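Local coordinates for TetR family transcriptional regulator (Clostridium perfringens, PDB 6AZH), which probably binds operator DNA as a dimeric TetR-family transcriptional regulator, with a putative role in controlling fatty acid metabolism genes, at residues F19-V29 against L43-F54. Residues are numbered along the deposited sequence; the frame is centred on the assembly and turned at random.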
loop_
_atom_site.group_PDB
_atom_site.type_symbol
_atom_site.label_atom_id
_atom_site.label_comp_id
_atom_site.label_asym_id
_atom_site.label_seq_id
_atom_site.Cartn_x
_atom_site.Cartn_y
_atom_site.Cartn_z
ATOM N N PHE A 19 0.109 -16.274 -6.810
ATOM C CA PHE A 19 -0.475 -15.370 -5.821
ATOM C C PHE A 19 -0.458 -13.918 -6.312
ATOM O O PHE A 19 -1.422 -13.179 -6.101
ATOM C CB PHE A 19 0.272 -15.490 -4.489
ATOM C CG PHE A 19 -0.041 -16.738 -3.708
ATOM C CD1 PHE A 19 -1.358 -17.100 -3.447
ATOM C CD2 PHE A 19 0.987 -17.532 -3.202
ATOM C CE1 PHE A 19 -1.647 -18.241 -2.707
ATOM C CE2 PHE A 19 0.714 -18.676 -2.459
ATOM C CZ PHE A 19 -0.612 -19.036 -2.212
ATOM N N ALA A 20 0.629 -13.486 -6.958
ATOM C CA ALA A 20 0.686 -12.095 -7.412
ATOM C C ALA A 20 -0.283 -11.833 -8.558
ATOM O O ALA A 20 -0.818 -10.726 -8.675
ATOM C CB ALA A 20 2.105 -11.718 -7.841
ATOM N N THR A 21 -0.528 -12.833 -9.397
ATOM C CA THR A 21 -1.405 -12.659 -10.547
ATOM C C THR A 21 -2.875 -12.716 -10.140
ATOM O O THR A 21 -3.672 -11.852 -10.519
ATOM C CB THR A 21 -1.085 -13.741 -11.584
ATOM O OG1 THR A 21 0.220 -13.499 -12.122
ATOM C CG2 THR A 21 -2.121 -13.740 -12.711
ATOM N N SER A 22 -3.246 -13.732 -9.362
ATOM C CA SER A 22 -4.638 -14.061 -9.106
ATOM C C SER A 22 -5.114 -13.688 -7.716
ATOM O O SER A 22 -6.317 -13.776 -7.457
ATOM C CB SER A 22 -4.865 -15.568 -9.311
ATOM O OG SER A 22 -4.384 -15.964 -10.575
ATOM N N GLY A 23 -4.218 -13.285 -6.817
ATOM C CA GLY A 23 -4.600 -13.077 -5.436
ATOM C C GLY A 23 -4.773 -14.390 -4.700
ATOM O O GLY A 23 -4.763 -15.468 -5.311
ATOM N N TYR A 24 -4.960 -14.307 -3.386
ATOM C CA TYR A 24 -4.988 -15.512 -2.569
ATOM C C TYR A 24 -6.160 -16.418 -2.932
ATOM O O TYR A 24 -5.973 -17.606 -3.229
ATOM C CB TYR A 24 -5.045 -15.138 -1.091
ATOM C CG TYR A 24 -4.971 -16.344 -0.206
ATOM C CD1 TYR A 24 -6.129 -16.923 0.305
ATOM C CD2 TYR A 24 -3.744 -16.928 0.101
ATOM C CE1 TYR A 24 -6.074 -18.042 1.107
ATOM C CE2 TYR A 24 -3.678 -18.049 0.900
ATOM C CZ TYR A 24 -4.844 -18.601 1.399
ATOM O OH TYR A 24 -4.792 -19.707 2.196
ATOM N N ASN A 25 -7.386 -15.879 -2.907
ATOM C CA ASN A 25 -8.567 -16.727 -3.090
ATOM C C ASN A 25 -8.594 -17.369 -4.474
ATOM O O ASN A 25 -9.052 -18.512 -4.632
ATOM C CB ASN A 25 -9.846 -15.918 -2.862
ATOM C CG ASN A 25 -10.107 -15.633 -1.393
ATOM O OD1 ASN A 25 -9.492 -16.232 -0.510
ATOM N ND2 ASN A 25 -11.015 -14.701 -1.126
ATOM N N GLY A 26 -8.138 -16.639 -5.493
ATOM C CA GLY A 26 -8.112 -17.144 -6.851
ATOM C C GLY A 26 -6.980 -18.095 -7.167
ATOM O O GLY A 26 -7.033 -18.773 -8.194
ATOM N N SER A 27 -5.957 -18.155 -6.318
ATOM C CA SER A 27 -4.872 -19.109 -6.495
ATOM C C SER A 27 -5.293 -20.474 -5.976
ATOM O O SER A 27 -6.150 -20.585 -5.096
ATOM C CB SER A 27 -3.625 -18.637 -5.762
ATOM O OG SER A 27 -3.270 -17.325 -6.190
ATOM N N THR A 28 -4.689 -21.521 -6.541
ATOM C CA THR A 28 -4.990 -22.891 -6.144
ATOM C C THR A 28 -3.712 -23.711 -6.090
ATOM O O THR A 28 -2.762 -23.452 -6.833
ATOM C CB THR A 28 -5.949 -23.591 -7.111
ATOM O OG1 THR A 28 -5.334 -23.698 -8.405
ATOM C CG2 THR A 28 -7.279 -22.840 -7.216
ATOM N N VAL A 29 -3.726 -24.742 -5.240
ATOM C CA VAL A 29 -2.666 -25.751 -5.273
ATOM C C VAL A 29 -2.522 -26.317 -6.684
ATOM O O VAL A 29 -1.406 -26.482 -7.188
ATOM C CB VAL A 29 -2.942 -26.861 -4.239
ATOM C CG1 VAL A 29 -2.031 -28.048 -4.476
ATOM C CG2 VAL A 29 -2.771 -26.344 -2.830
ATOM N N LEU A 43 4.037 -32.230 -4.229
ATOM C CA LEU A 43 3.647 -30.975 -3.588
ATOM C C LEU A 43 2.958 -31.254 -2.261
ATOM O O LEU A 43 3.320 -30.688 -1.227
ATOM C CB LEU A 43 2.745 -30.139 -4.501
ATOM C CG LEU A 43 2.276 -28.792 -3.899
ATOM C CD1 LEU A 43 2.029 -27.751 -4.984
ATOM C CD2 LEU A 43 1.015 -28.909 -3.022
ATOM N N TYR A 44 1.948 -32.127 -2.273
ATOM C CA TYR A 44 1.195 -32.363 -1.053
ATOM C C TYR A 44 2.017 -33.094 0.000
ATOM O O TYR A 44 1.699 -33.000 1.191
ATOM C CB TYR A 44 -0.082 -33.145 -1.379
ATOM C CG TYR A 44 -1.249 -32.294 -1.857
ATOM C CD1 TYR A 44 -1.767 -31.264 -1.065
ATOM C CD2 TYR A 44 -1.845 -32.541 -3.084
ATOM C CE1 TYR A 44 -2.854 -30.509 -1.493
ATOM C CE2 TYR A 44 -2.937 -31.799 -3.525
ATOM C CZ TYR A 44 -3.427 -30.779 -2.735
ATOM O OH TYR A 44 -4.494 -30.041 -3.189
ATOM N N TYR A 45 3.076 -33.805 -0.405
ATOM C CA TYR A 45 3.983 -34.375 0.580
ATOM C C TYR A 45 4.687 -33.279 1.371
ATOM O O TYR A 45 5.046 -33.481 2.536
ATOM C CB TYR A 45 5.006 -35.274 -0.109
ATOM C CG TYR A 45 5.920 -35.998 0.852
ATOM C CD1 TYR A 45 7.205 -35.529 1.104
ATOM C CD2 TYR A 45 5.497 -37.147 1.515
ATOM C CE1 TYR A 45 8.045 -36.182 1.988
ATOM C CE2 TYR A 45 6.334 -37.807 2.401
ATOM C CZ TYR A 45 7.604 -37.319 2.632
ATOM O OH TYR A 45 8.443 -37.966 3.509
ATOM N N ASN A 46 4.866 -32.110 0.763
ATOM C CA ASN A 46 5.592 -30.999 1.367
ATOM C C ASN A 46 4.687 -29.956 2.012
ATOM O O ASN A 46 5.077 -29.353 3.020
ATOM C CB ASN A 46 6.464 -30.316 0.307
ATOM C CG ASN A 46 7.702 -31.125 -0.037
ATOM O OD1 ASN A 46 8.745 -30.968 0.594
ATOM N ND2 ASN A 46 7.597 -31.987 -1.046
ATOM N N PHE A 47 3.496 -29.735 1.456
ATOM C CA PHE A 47 2.574 -28.694 1.898
ATOM C C PHE A 47 1.159 -29.247 1.873
ATOM O O PHE A 47 0.727 -29.771 0.843
ATOM C CB PHE A 47 2.656 -27.466 0.986
ATOM C CG PHE A 47 4.021 -26.850 0.918
ATOM C CD1 PHE A 47 4.509 -26.109 1.977
ATOM C CD2 PHE A 47 4.810 -27.001 -0.213
ATOM C CE1 PHE A 47 5.787 -25.540 1.925
ATOM C CE2 PHE A 47 6.084 -26.423 -0.278
ATOM C CZ PHE A 47 6.561 -25.689 0.788
ATOM N N LYS A 48 0.435 -29.119 2.989
ATOM C CA LYS A 48 -0.904 -29.699 3.090
ATOM C C LYS A 48 -1.969 -28.894 2.363
ATOM O O LYS A 48 -3.030 -29.444 2.058
ATOM C CB LYS A 48 -1.317 -29.831 4.559
ATOM C CG LYS A 48 -0.493 -30.815 5.374
ATOM C CD LYS A 48 -1.095 -30.994 6.765
ATOM C CE LYS A 48 -0.017 -31.073 7.843
ATOM N NZ LYS A 48 0.720 -32.372 7.803
ATOM N N SER A 49 -1.727 -27.613 2.086
ATOM C CA SER A 49 -2.788 -26.723 1.632
ATOM C C SER A 49 -2.175 -25.479 1.000
ATOM O O SER A 49 -0.982 -25.207 1.142
ATOM C CB SER A 49 -3.699 -26.311 2.793
ATOM O OG SER A 49 -2.993 -25.460 3.686
ATOM N N LYS A 50 -3.028 -24.721 0.308
ATOM C CA LYS A 50 -2.638 -23.418 -0.221
ATOM C C LYS A 50 -2.138 -22.495 0.882
ATOM O O LYS A 50 -1.152 -21.764 0.694
ATOM C CB LYS A 50 -3.838 -22.814 -0.949
ATOM C CG LYS A 50 -3.681 -21.390 -1.413
ATOM C CD LYS A 50 -4.866 -21.020 -2.292
ATOM C CE LYS A 50 -6.064 -20.553 -1.502
ATOM N NZ LYS A 50 -7.238 -20.365 -2.413
ATOM N N GLU A 51 -2.801 -22.513 2.045
ATOM C CA GLU A 51 -2.391 -21.633 3.135
ATOM C C GLU A 51 -0.994 -21.980 3.622
ATOM O O GLU A 51 -0.207 -21.090 3.958
ATOM C CB GLU A 51 -3.373 -21.700 4.302
ATOM C CG GLU A 51 -2.992 -20.729 5.448
ATOM C CD GLU A 51 -4.172 -20.396 6.359
ATOM O OE1 GLU A 51 -4.339 -21.089 7.385
ATOM O OE2 GLU A 51 -4.930 -19.444 6.056
ATOM N N GLU A 52 -0.662 -23.270 3.662
ATOM C CA GLU A 52 0.693 -23.639 4.056
ATOM C C GLU A 52 1.707 -23.137 3.039
ATOM O O GLU A 52 2.785 -22.659 3.417
ATOM C CB GLU A 52 0.800 -25.158 4.246
ATOM C CG GLU A 52 0.193 -25.648 5.553
ATOM C CD GLU A 52 0.665 -27.045 5.975
ATOM O OE1 GLU A 52 1.516 -27.644 5.285
ATOM O OE2 GLU A 52 0.167 -27.546 7.007
ATOM N N ILE A 53 1.376 -23.205 1.745
ATOM C CA ILE A 53 2.300 -22.705 0.731
ATOM C C ILE A 53 2.496 -21.206 0.910
ATOM O O ILE A 53 3.627 -20.705 0.922
ATOM C CB ILE A 53 1.811 -23.023 -0.689
ATOM C CG1 ILE A 53 1.764 -24.545 -0.931
ATOM C CG2 ILE A 53 2.750 -22.364 -1.710
ATOM C CD1 ILE A 53 1.042 -24.930 -2.216
ATOM N N PHE A 54 1.386 -20.479 1.060
ATOM C CA PHE A 54 1.453 -19.031 1.252
ATOM C C PHE A 54 2.370 -18.651 2.408
ATOM O O PHE A 54 3.239 -17.784 2.261
ATOM C CB PHE A 54 0.047 -18.480 1.495
ATOM C CG PHE A 54 0.014 -16.983 1.638
ATOM C CD1 PHE A 54 0.145 -16.384 2.883
ATOM C CD2 PHE A 54 -0.123 -16.179 0.515
ATOM C CE1 PHE A 54 0.132 -15.007 2.999
ATOM C CE2 PHE A 54 -0.134 -14.788 0.637
ATOM C CZ PHE A 54 -0.010 -14.217 1.878
HETATM O O HOH W 1 -9.304 -19.445 -0.827
#
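K50 runs from the first turn of helix 50-74 to the C-terminal end of helix 6-26, passing V29, F19 and Y24 on the way. CB lies beside V29 CG2 at 4.1 Å; CG, anti to the backbone N (chi1 172°), meets the edge of the F19 ring, 3.9 Å from CZ. CD passes 3.1 Å from S27 O, a carbon-to-oxygen contact and not a hydrogen bond. A bend at chi3 (85°) carries CE over one face of the Y24 ring, a CH-pi contact, and brings NZ to the backbone. There it donates to S27 O at 2.9 Å and to Y24 O at 3.1 Å. Y24 O also accepts from S27 N, which arrives from the opposite face of the carbonyl plane. A water links NZ to N25 OD1, while N25 ND2 donates to N25 O of the second subunit. Lysine suits this place because its methylenes pack against rings while its ammonium satisfies backbone carbonyls at the helix end.

In the DNA-binding domain of a TetR regulator, this ties the first helix to the helix following the helix-turn-helix. Flat rings can pack edge-to-face between them: F54 presents its edge to the face of F19, and Y24 its edge to the face of F54, with M103 of helix 98-106 touching both phenylalanines. Towards helix 40-46, probably the recognition helix, V29 is a knob among L43, Y44, K50 and I53. Its beta-branch splits the work: CG1 meets L43 CD2 tightly (3.5 Å) and Y44 OH, while CG2 rests against K50 N.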